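Local atomic coordinates of rRNA adenine N-6-methyltransferase (Saccharopolyspora erythraea, PDB entry 6NVM), a protein that dimethylates a single adenine of 23S rRNA with S-adenosyl-L-methionine as methyl donor, lowering ribosomal affinity for macrolide, lincosamide and streptogramin B antibiotics. Residues P190-E195 and L218-E223. Residues are numbered along the deposited sequence; the frame is centred on the assembly and turned at random. Where two conformers were deposited one is given.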
# COMPACT_ATOMS: atom_id res chain seq x y z
N PRO A 190 -9.18 1.89 8.16
CA PRO A 190 -10.37 2.73 7.98
C PRO A 190 -10.26 3.69 6.81
O PRO A 190 -11.29 4.16 6.33
CB PRO A 190 -10.47 3.48 9.31
CG PRO A 190 -9.75 2.62 10.29
CD PRO A 190 -8.62 2.02 9.51
N LEU A 191 -9.05 3.96 6.32
CA LEU A 191 -8.85 4.87 5.19
C LEU A 191 -8.45 4.16 3.91
O LEU A 191 -8.77 4.66 2.83
CB LEU A 191 -7.77 5.91 5.52
CG LEU A 191 -7.98 6.81 6.74
CD1 LEU A 191 -6.84 7.82 6.85
CD2 LEU A 191 -9.32 7.51 6.66
N PHE A 192 -7.77 3.01 4.00
CA PHE A 192 -7.21 2.32 2.84
C PHE A 192 -7.55 0.84 2.85
O PHE A 192 -7.48 0.19 3.89
CB PHE A 192 -5.69 2.46 2.81
CG PHE A 192 -5.21 3.76 2.26
CD1 PHE A 192 -5.05 4.86 3.09
CD2 PHE A 192 -4.90 3.88 0.92
CE1 PHE A 192 -4.62 6.06 2.58
CE2 PHE A 192 -4.46 5.08 0.41
CZ PHE A 192 -4.32 6.16 1.24
N GLU A 193 -7.89 0.32 1.68
CA GLU A 193 -7.87 -1.12 1.43
C GLU A 193 -6.46 -1.53 1.02
O GLU A 193 -5.78 -0.80 0.30
CB GLU A 193 -8.89 -1.49 0.35
CG GLU A 193 -10.30 -0.98 0.59
CD GLU A 193 -11.23 -1.17 -0.61
OE1 GLU A 193 -10.75 -1.54 -1.69
OE2 GLU A 193 -12.45 -0.96 -0.46
N TRP A 194 -6.01 -2.68 1.51
CA TRP A 194 -4.72 -3.26 1.16
C TRP A 194 -5.00 -4.61 0.52
O TRP A 194 -5.62 -5.48 1.15
CB TRP A 194 -3.82 -3.44 2.39
CG TRP A 194 -3.46 -2.18 3.15
CD1 TRP A 194 -4.32 -1.35 3.81
CD2 TRP A 194 -2.14 -1.65 3.36
NE1 TRP A 194 -3.61 -0.32 4.41
CE2 TRP A 194 -2.28 -0.49 4.15
CE3 TRP A 194 -0.86 -2.05 2.96
CZ2 TRP A 194 -1.19 0.29 4.53
CZ3 TRP A 194 0.22 -1.27 3.33
CH2 TRP A 194 0.05 -0.12 4.11
N GLU A 195 -4.54 -4.79 -0.72
CA GLU A 195 -4.92 -5.96 -1.50
C GLU A 195 -3.68 -6.64 -2.07
O GLU A 195 -2.81 -5.97 -2.64
CB GLU A 195 -5.90 -5.56 -2.61
CG GLU A 195 -7.21 -4.96 -2.08
CD GLU A 195 -8.10 -4.39 -3.18
OE1 GLU A 195 -7.67 -4.31 -4.34
OE2 GLU A 195 -9.25 -4.02 -2.86
N LEU A 218 -2.85 -0.53 -2.90
CA LEU A 218 -3.61 0.25 -1.94
C LEU A 218 -4.72 0.99 -2.67
O LEU A 218 -4.49 1.53 -3.76
CB LEU A 218 -2.73 1.27 -1.21
CG LEU A 218 -1.43 0.79 -0.57
CD1 LEU A 218 -0.75 1.95 0.16
CD2 LEU A 218 -1.70 -0.35 0.37
N ARG A 219 -5.91 1.02 -2.09
CA ARG A 219 -7.01 1.83 -2.60
C ARG A 219 -7.47 2.74 -1.47
O ARG A 219 -7.85 2.26 -0.40
CB ARG A 219 -8.18 0.97 -3.10
CG ARG A 219 -7.77 -0.16 -4.03
CD ARG A 219 -8.98 -0.93 -4.57
NE ARG A 219 -9.72 -0.12 -5.53
CZ ARG A 219 -10.79 0.61 -5.24
NH1 ARG A 219 -11.29 0.64 -4.01
NH2 ARG A 219 -11.37 1.33 -6.20
N ARG A 220 -7.43 4.05 -1.71
CA ARG A 220 -7.99 4.99 -0.75
C ARG A 220 -9.51 4.94 -0.84
O ARG A 220 -10.09 5.18 -1.91
CB ARG A 220 -7.49 6.41 -1.02
CG ARG A 220 -7.78 7.38 0.12
CD ARG A 220 -7.19 8.74 -0.14
NE ARG A 220 -7.94 9.45 -1.17
CZ ARG A 220 -9.11 10.04 -0.97
NH1 ARG A 220 -9.68 10.01 0.23
NH2 ARG A 220 -9.71 10.67 -1.97
N ARG A 221 -10.17 4.62 0.28
CA ARG A 221 -11.62 4.46 0.28
C ARG A 221 -12.30 5.78 -0.03
O ARG A 221 -11.95 6.83 0.52
CB ARG A 221 -12.10 3.94 1.64
CG ARG A 221 -11.45 2.64 2.10
CD ARG A 221 -11.98 2.23 3.48
NE ARG A 221 -11.28 1.06 4.01
CZ ARG A 221 -11.59 -0.20 3.74
NH1 ARG A 221 -12.60 -0.49 2.93
NH2 ARG A 221 -10.87 -1.18 4.28
N ALA A 222 -13.31 5.72 -0.90
CA ALA A 222 -14.09 6.92 -1.21
C ALA A 222 -14.75 7.48 0.05
O ALA A 222 -14.75 8.69 0.26
CB ALA A 222 -15.14 6.60 -2.28
N GLU A 223 -15.31 6.61 0.89
CA GLU A 223 -15.82 7.02 2.20
C GLU A 223 -15.00 6.34 3.29
O GLU A 223 -14.97 5.10 3.35
CB GLU A 223 -17.31 6.68 2.35
CG GLU A 223 -17.68 5.19 2.33
CD GLU A 223 -19.10 4.93 2.83
OE1 GLU A 223 -20.06 5.49 2.24
OE2 GLU A 223 -19.25 4.18 3.82
O HOH W 1 -10.44 6.88 2.83
O HOH W 2 -14.38 1.12 1.44
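Methyl CD2 of L218 sits over one face of the W194 indole, 3.5 Å from the centroid of its six-membered ring and 25° off the normal, which identifies a CH-pi contact. The F192 ring has R220 CG over one face in the same manner, at 4.2 Å from the centroid. With chi1 at -167°, R220 CG stands opposite the backbone N and comes over the ring, CB approaching its CE2 corner, while R220 NE bonds to I159 O. Across the R221 guanidinium, CG of E193 lies over one face and a water accepts from NH1 at the edge; R221 NE donates a hydrogen bond to W189 O. The R219 guanidinium has the E193 carboxylate at its edge.

That carboxylate stands between two arginines. R219 NH1 makes a hydrogen-bonded salt bridge to E193 OE1 at 3.2 Å, reaching it from above the carboxylate plane, 55° out. E193 OE2 to R221 NH1, 3.4 Å, is a salt bridge of charges only, with no N-H pointing at the oxygen. R219 NE also pairs with E67, extending the charge network.

Backbone bonds E193 N to R219 O (2.8 Å) and R219 N to E193 O (3.0 Å) define an antiparallel hydrogen-bonded pair; R221 N to L191 O (2.9 Å) adds a bond just past the strand ends, beyond the non-hydrogen-bonded pair F192-R220. Strand 192-200 is thus joined, at the margin of the Rossmann-like methyltransferase sheet, to strand 213-220, whose other neighbour is strand 159-167. Helix 146-155 packs through L154 against F192, W194 and L218, and helix 228-243 meets P190.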